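Local structure of protein YCGM (1NR9) at residues 134-139 with 209-214; 81-86 with 92-97. The protein is of unknown function but belongs to the fumarylacetoacetate hydrolase (FAH) family and holds a magnesium ion in its fold. All blocks are in the same frame, centred on the assembly; numbering follows the deposited sequence.

Contact 1 of 2, residues 134-139 with 209-214; sequences GFIPAA and VTFDGH
The delta methyl of I136 lies over one face of the H214 imidazole and beside the far end of the F211 ring, and these three side chains make all the close contacts. CD1 of I136 comes within 3.2 Å of CD2 of H214 and 3.3 Å of its NE2, with the CG and CE1 atoms of that ring farther off, so the methyl is displaced toward the CD2–NE2 side. The approach to F211 is oblique: CD1 of I136 is 3.6 Å from CZ and 4.2 Å from CE1. The torsions account for this reach. CG1 of I136 stands opposite the carbonyl carbon (chi1 -72°), and the extended second torsion (chi2 168°) carries CD1 straight out from strand 130-137. The backbones stay well apart, the nearest CA atoms being 9.9 Å from each other (I136 and H214), and side chains bridge the gap.

The inner part is the packed one. I136 and F211 are buried and both touch F141, while F211 also meets V100 and L150. H214 is partly exposed, its ring meeting W9 at about 55°. Just before it the chain passes through the exposed G213, in the type I' turn from F211 to H214, closed by F211 N to H214 O (2.9 Å) and H214 N to F211 O (3.0 Å). This is the two-residue connection of the hairpin formed by strands 206-211 and 214-219. D212 is poorly ordered in the model, although its carboxylate is modelled bonding to T148 and T149.

What joins the segments is thus van der Waals packing around one methyl, with no hydrogen bond across; its place over the imidazole face is consistent with a CH-pi contact, and the imidazole nitrogens make no hydrogen bond to segment 134-139.

Contact 2 of 2, residues 81-86 with 92-97; sequences ATLRQA and RKAIAG
The backbones of A81 and A94 pass with their CA atoms 5.2 Å apart, yet no hydrogen bond joins the two segments: A81 N is 3.8 Å from A94 O, and A94 instead forms its backbone bond with G80, one residue earlier.

Side-chain contact converges on the methyl of A94, which points at the loop. CD2 of L83 meets it at 3.6 Å, and CB of A81 lies 4.1 Å from the same carbon. In L83, CG sits beside its own backbone N and opposite the carbonyl carbon (chi1 -54°), and the extended chi2 (165°) turns the branch, with CD2 the nearer methyl to A94 CB. L83 is buried, also touching I175 of helix 171-178 and L184, whereas A81 sits at the partly exposed border. Farther along the loop, R84 makes a long, weak ion pair with D127 of the second subunit.

A94 ends helix 88-94, and I95 is the first residue to leave helical angles and start strand 95-102. There A96 and G97 both face L78 in a classic beta bulge. The loop and short helix therefore form the connection between two antiparallel neighbours, strands 69-79 and 95-102, in the mixed sheet of this FAH-family domain.

The centres of contacts 1 and 2 are about 19 Å apart, but their segments meet directly at and just beyond the end of strand 130-137, beside its antiparallel neighbour 95-102. The evidence is a probable hydrogen bond from A138 N to A96 O (3.1 Å), with packing of A138 CB on I95 O (3.5 Å) and of F135 CD2 on G97 C (4.1 Å). Along the chain contact 2 closes before contact 1 opens. The magnesium ion is bound by E72 and D103. Contact 2 thus lies at the connection between strand 69-79, which carries E72, and strand 95-102, which leads into D103, while contact 1 joins the adjoining strand to the separate four-stranded sheet.

Contact 1 of 2, residues 134-139 with 209-214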
ATOM      1  N   GLY A 134      -5.578  -7.387  19.378  1.00 25.02           N
ATOM      2  CA  GLY A 134      -7.008  -7.214  19.225  1.00 23.80           C
ATOM      3  C   GLY A 134      -7.268  -5.755  19.545  1.00 25.62           C
ATOM      4  O   GLY A 134      -6.353  -5.058  19.979  1.00 25.97           O
ATOM      5  N   PHE A 135      -8.496  -5.285  19.349  1.00 25.57           N
ATOM      6  CA  PHE A 135      -8.817  -3.891  19.621  1.00 24.24           C
ATOM      7  C   PHE A 135      -9.751  -3.691  20.790  1.00 25.35           C
ATOM      8  O   PHE A 135     -10.601  -4.528  21.081  1.00 26.72           O
ATOM      9  CB  PHE A 135      -9.453  -3.233  18.400  1.00 22.97           C
ATOM     10  CG  PHE A 135      -8.492  -2.949  17.298  1.00 21.32           C
ATOM     11  CD1 PHE A 135      -8.424  -3.784  16.188  1.00 21.01           C
ATOM     12  CD2 PHE A 135      -7.652  -1.839  17.366  1.00 19.53           C
ATOM     13  CE1 PHE A 135      -7.528  -3.517  15.148  1.00 21.19           C
ATOM     14  CE2 PHE A 135      -6.755  -1.560  16.338  1.00 17.87           C
ATOM     15  CZ  PHE A 135      -6.692  -2.401  15.226  1.00 18.96           C
ATOM     16  N   ILE A 136      -9.593  -2.553  21.449  1.00 25.17           N
ATOM     17  CA  ILE A 136     -10.437  -2.206  22.575  1.00 25.02           C
ATOM     18  C   ILE A 136     -11.357  -1.092  22.078  1.00 27.00           C
ATOM     19  O   ILE A 136     -10.891  -0.034  21.630  1.00 23.96           O
ATOM     20  CB  ILE A 136      -9.587  -1.720  23.753  1.00 24.80           C
ATOM     21  CG1 ILE A 136      -8.846  -2.907  24.364  1.00 23.20           C
ATOM     22  CG2 ILE A 136     -10.453  -1.042  24.789  1.00 22.36           C
ATOM     23  CD1 ILE A 136      -7.770  -2.486  25.333  1.00 23.85           C
ATOM     24  N   PRO A 137     -12.680  -1.334  22.120  1.00 27.63           N
ATOM     25  CA  PRO A 137     -13.701  -0.378  21.677  1.00 30.02           C
ATOM     26  C   PRO A 137     -13.413   1.028  22.164  1.00 32.68           C
ATOM     27  O   PRO A 137     -13.022   1.222  23.313  1.00 32.39           O
ATOM     28  CB  PRO A 137     -14.976  -0.958  22.261  1.00 28.32           C
ATOM     29  CG  PRO A 137     -14.725  -2.445  22.134  1.00 28.91           C
ATOM     30  CD  PRO A 137     -13.305  -2.563  22.646  1.00 27.06           C
ATOM     31  N   ALA A 138     -13.599   2.009  21.290  1.00 38.24           N
ATOM     32  CA  ALA A 138     -13.329   3.397  21.650  1.00 43.31           C
ATOM     33  C   ALA A 138     -13.931   3.760  23.000  1.00 46.54           C
ATOM     34  O   ALA A 138     -13.219   4.187  23.909  1.00 47.47           O
ATOM     35  CB  ALA A 138     -13.860   4.324  20.581  1.00 46.01           C
ATOM     36  N   ALA A 139     -15.244   3.586  23.125  1.00 49.64           N
ATOM     37  CA  ALA A 139     -15.939   3.906  24.366  1.00 50.43           C
ATOM     38  C   ALA A 139     -15.926   2.711  25.315  1.00 49.57           C
ATOM     39  O   ALA A 139     -16.960   2.285  25.828  1.00 50.18           O
ATOM     40  CB  ALA A 139     -17.372   4.336  24.062  1.00 55.99           C
ATOM     41  N   VAL A 209       4.535  -7.279  24.208  1.00 25.24           N
ATOM     42  CA  VAL A 209       4.153  -5.909  23.880  1.00 26.82           C
ATOM     43  C   VAL A 209       3.130  -5.451  24.911  1.00 26.40           C
ATOM     44  O   VAL A 209       2.362  -6.266  25.432  1.00 25.62           O
ATOM     45  CB  VAL A 209       3.532  -5.840  22.466  1.00 26.40           C
ATOM     46  CG1 VAL A 209       2.286  -6.689  22.407  1.00 29.02           C
ATOM     47  CG2 VAL A 209       3.186  -4.411  22.115  1.00 30.88           C
ATOM     48  N   THR A 210       3.106  -4.154  25.210  1.00 28.79           N
ATOM     49  CA  THR A 210       2.175  -3.653  26.216  1.00 30.86           C
ATOM     50  C   THR A 210       1.687  -2.243  26.005  1.00 32.02           C
ATOM     51  O   THR A 210       2.470  -1.353  25.676  1.00 32.97           O
ATOM     52  CB  THR A 210       2.814  -3.691  27.604  1.00 30.42           C
ATOM     53  OG1 THR A 210       2.872  -5.041  28.059  1.00 34.28           O
ATOM     54  CG2 THR A 210       2.019  -2.857  28.586  1.00 32.99           C
ATOM     55  N   PHE A 211       0.391  -2.034  26.209  1.00 34.56           N
ATOM     56  CA  PHE A 211      -0.166  -0.698  26.092  1.00 37.87           C
ATOM     57  C   PHE A 211      -1.276  -0.550  27.121  1.00 41.81           C
ATOM     58  O   PHE A 211      -2.189  -1.379  27.195  1.00 43.31           O
ATOM     59  CB  PHE A 211      -0.638  -0.412  24.651  1.00 34.95           C
ATOM     60  CG  PHE A 211      -2.036  -0.878  24.336  1.00 32.62           C
ATOM     61  CD1 PHE A 211      -3.096   0.027  24.320  1.00 31.55           C
ATOM     62  CD2 PHE A 211      -2.296  -2.211  24.038  1.00 29.43           C
ATOM     63  CE1 PHE A 211      -4.399  -0.394  24.014  1.00 28.70           C
ATOM     64  CE2 PHE A 211      -3.594  -2.639  23.730  1.00 28.22           C
ATOM     65  CZ  PHE A 211      -4.646  -1.725  23.718  1.00 26.72           C
ATOM     66  N   ASP A 212      -1.139   0.487  27.950  1.00 46.21           N
ATOM     67  CA  ASP A 212      -2.075   0.819  29.024  1.00 49.63           C
ATOM     68  C   ASP A 212      -2.817  -0.327  29.697  1.00 46.79           C
ATOM     69  O   ASP A 212      -4.017  -0.522  29.487  1.00 46.93           O
ATOM     70  CB  ASP A 212      -3.097   1.851  28.546  1.00 61.61           C
ATOM     71  CG  ASP A 212      -2.715   3.269  28.934  1.00 73.82           C
ATOM     72  OD1 ASP A 212      -3.562   4.177  28.778  1.00 83.29           O
ATOM     73  OD2 ASP A 212      -1.567   3.472  29.393  1.00 82.69           O
ATOM     74  N   GLY A 213      -2.101  -1.083  30.514  1.00 43.85           N
ATOM     75  CA  GLY A 213      -2.740  -2.170  31.234  1.00 42.33           C
ATOM     76  C   GLY A 213      -2.992  -3.458  30.475  1.00 41.27           C
ATOM     77  O   GLY A 213      -3.552  -4.407  31.035  1.00 40.27           O
ATOM     78  N   HIS A 214      -2.580  -3.512  29.211  1.00 38.69           N
ATOM     79  CA  HIS A 214      -2.782  -4.712  28.411  1.00 36.11           C
ATOM     80  C   HIS A 214      -1.482  -5.274  27.849  1.00 36.42           C
ATOM     81  O   HIS A 214      -0.638  -4.530  27.321  1.00 36.59           O
ATOM     82  CB  HIS A 214      -3.758  -4.407  27.284  1.00 36.41           C
ATOM     83  CG  HIS A 214      -5.143  -4.124  27.763  1.00 37.91           C
ATOM     84  ND1 HIS A 214      -5.983  -5.113  28.230  1.00 37.67           N
ATOM     85  CD2 HIS A 214      -5.828  -2.962  27.882  1.00 39.30           C
ATOM     86  CE1 HIS A 214      -7.126  -4.574  28.615  1.00 39.26           C
ATOM     87  NE2 HIS A 214      -7.058  -3.270  28.415  1.00 40.14           N
TER

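Contact 2 of 2, residues 81-86 with 92-97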
ATOM      1  N   ALA A  81     -15.481   4.404  10.381  1.00 30.97           N
ATOM      2  CA  ALA A  81     -16.278   5.012   9.319  1.00 30.27           C
ATOM      3  C   ALA A  81     -15.334   5.715   8.364  1.00 30.12           C
ATOM      4  O   ALA A  81     -14.196   6.017   8.720  1.00 31.36           O
ATOM      5  CB  ALA A  81     -17.265   5.999   9.904  1.00 31.88           C
ATOM      6  N   THR A  82     -15.802   5.999   7.158  1.00 28.45           N
ATOM      7  CA  THR A  82     -14.938   6.610   6.166  1.00 27.95           C
ATOM      8  C   THR A  82     -14.576   8.088   6.377  1.00 28.49           C
ATOM      9  O   THR A  82     -15.432   8.913   6.675  1.00 28.04           O
ATOM     10  CB  THR A  82     -15.517   6.366   4.764  1.00 27.10           C
ATOM     11  OG1 THR A  82     -15.009   7.350   3.859  1.00 29.76           O
ATOM     12  CG2 THR A  82     -17.030   6.386   4.796  1.00 28.37           C
ATOM     13  N   LEU A  83     -13.285   8.396   6.219  1.00 26.83           N
ATOM     14  CA  LEU A  83     -12.757   9.740   6.411  1.00 25.84           C
ATOM     15  C   LEU A  83     -12.000  10.223   5.175  1.00 30.52           C
ATOM     16  O   LEU A  83     -10.981   9.645   4.800  1.00 32.13           O
ATOM     17  CB  LEU A  83     -11.786   9.744   7.593  1.00 23.63           C
ATOM     18  CG  LEU A  83     -12.205   9.201   8.967  1.00 20.51           C
ATOM     19  CD1 LEU A  83     -10.970   8.998   9.817  1.00 16.22           C
ATOM     20  CD2 LEU A  83     -13.163  10.166   9.651  1.00 16.02           C
ATOM     21  N   ARG A  84     -12.498  11.282   4.543  1.00 33.96           N
ATOM     22  CA  ARG A  84     -11.855  11.855   3.365  1.00 34.65           C
ATOM     23  C   ARG A  84     -11.745  13.345   3.638  1.00 35.10           C
ATOM     24  O   ARG A  84     -12.756  13.984   3.945  1.00 33.34           O
ATOM     25  CB  ARG A  84     -12.695  11.619   2.108  1.00 36.93           C
ATOM     26  CG  ARG A  84     -12.161  12.337   0.872  1.00 45.33           C
ATOM     27  CD  ARG A  84     -10.663  12.084   0.704  1.00 57.27           C
ATOM     28  NE  ARG A  84     -10.075  12.753  -0.459  1.00 63.87           N
ATOM     29  CZ  ARG A  84      -8.776  12.731  -0.754  1.00 65.10           C
ATOM     30  NH1 ARG A  84      -7.927  12.075   0.031  1.00 62.43           N
ATOM     31  NH2 ARG A  84      -8.324  13.356  -1.838  1.00 64.85           N
ATOM     32  N   GLN A  85     -10.526  13.888   3.547  1.00 36.16           N
ATOM     33  CA  GLN A  85     -10.295  15.315   3.805  1.00 38.93           C
ATOM     34  C   GLN A  85     -11.117  15.710   5.039  1.00 37.71           C
ATOM     35  O   GLN A  85     -11.697  16.786   5.094  1.00 38.63           O
ATOM     36  CB  GLN A  85     -10.759  16.158   2.610  1.00 41.02           C
ATOM     37  CG  GLN A  85     -10.122  15.826   1.267  1.00 46.41           C
ATOM     38  CD  GLN A  85      -8.721  16.377   1.128  1.00 52.37           C
ATOM     39  OE1 GLN A  85      -8.488  17.572   1.304  1.00 55.14           O
ATOM     40  NE2 GLN A  85      -7.777  15.508   0.803  1.00 58.42           N
ATOM     41  N   ALA A  86     -11.152  14.823   6.021  1.00 37.86           N
ATOM     42  CA  ALA A  86     -11.935  15.008   7.235  1.00 36.81           C
ATOM     43  C   ALA A  86     -11.489  16.060   8.240  1.00 36.56           C
ATOM     44  O   ALA A  86     -10.325  16.455   8.292  1.00 35.62           O
ATOM     45  CB  ALA A  86     -12.060  13.670   7.941  1.00 37.98           C
ATOM     46  N   ARG A  92     -12.591  12.097  15.362  1.00 35.93           N
ATOM     47  CA  ARG A  92     -13.065  11.750  16.699  1.00 38.93           C
ATOM     48  C   ARG A  92     -14.202  10.740  16.630  1.00 40.23           C
ATOM     49  O   ARG A  92     -14.054   9.594  17.060  1.00 41.59           O
ATOM     50  CB  ARG A  92     -13.541  13.005  17.443  1.00 39.40           C
ATOM     51  CG  ARG A  92     -12.432  13.819  18.100  1.00 47.59           C
ATOM     52  CD  ARG A  92     -12.913  15.221  18.475  1.00 54.38           C
ATOM     53  NE  ARG A  92     -14.064  15.204  19.373  1.00 61.86           N
ATOM     54  CZ  ARG A  92     -14.012  14.847  20.654  1.00 65.89           C
ATOM     55  NH1 ARG A  92     -12.857  14.475  21.190  1.00 64.49           N
ATOM     56  NH2 ARG A  92     -15.116  14.865  21.401  1.00 67.02           N
ATOM     57  N   LYS A  93     -15.327  11.167  16.069  1.00 42.41           N
ATOM     58  CA  LYS A  93     -16.512  10.325  15.948  1.00 45.40           C
ATOM     59  C   LYS A  93     -16.316   9.003  15.209  1.00 44.37           C
ATOM     60  O   LYS A  93     -17.078   8.054  15.412  1.00 46.51           O
ATOM     61  CB  LYS A  93     -17.636  11.115  15.269  1.00 49.83           C
ATOM     62  CG  LYS A  93     -18.475  11.955  16.218  1.00 58.47           C
ATOM     63  CD  LYS A  93     -19.269  11.061  17.155  1.00 66.36           C
ATOM     64  CE  LYS A  93     -20.200  11.860  18.040  1.00 72.62           C
ATOM     65  NZ  LYS A  93     -20.965  10.971  18.957  1.00 75.45           N
ATOM     66  N   ALA A  94     -15.288   8.925  14.371  1.00 42.52           N
ATOM     67  CA  ALA A  94     -15.061   7.719  13.590  1.00 37.63           C
ATOM     68  C   ALA A  94     -14.146   6.635  14.153  1.00 35.26           C
ATOM     69  O   ALA A  94     -14.357   5.455  13.863  1.00 32.73           O
ATOM     70  CB  ALA A  94     -14.584   8.107  12.197  1.00 39.03           C
ATOM     71  N   ILE A  95     -13.135   6.998  14.942  1.00 29.92           N
ATOM     72  CA  ILE A  95     -12.241   5.968  15.449  1.00 26.55           C
ATOM     73  C   ILE A  95     -13.033   4.939  16.259  1.00 26.54           C
ATOM     74  O   ILE A  95     -13.778   5.287  17.173  1.00 27.03           O
ATOM     75  CB  ILE A  95     -11.054   6.573  16.248  1.00 24.55           C
ATOM     76  CG1 ILE A  95     -11.117   6.132  17.697  1.00 26.27           C
ATOM     77  CG2 ILE A  95     -11.008   8.061  16.085  1.00 21.91           C
ATOM     78  CD1 ILE A  95     -10.588   4.719  17.888  1.00 30.62           C
ATOM     79  N   ALA A  96     -12.853   3.665  15.900  1.00 27.05           N
ATOM     80  CA  ALA A  96     -13.570   2.542  16.502  1.00 24.54           C
ATOM     81  C   ALA A  96     -12.891   1.780  17.638  1.00 23.17           C
ATOM     82  O   ALA A  96     -13.538   0.981  18.321  1.00 23.28           O
ATOM     83  CB  ALA A  96     -13.981   1.547  15.393  1.00 23.05           C
ATOM     84  N   GLY A  97     -11.601   2.002  17.845  1.00 22.19           N
ATOM     85  CA  GLY A  97     -10.925   1.284  18.910  1.00 22.82           C
ATOM     86  C   GLY A  97      -9.423   1.472  18.908  1.00 22.81           C
ATOM     87  O   GLY A  97      -8.881   2.131  18.021  1.00 22.34           O
TER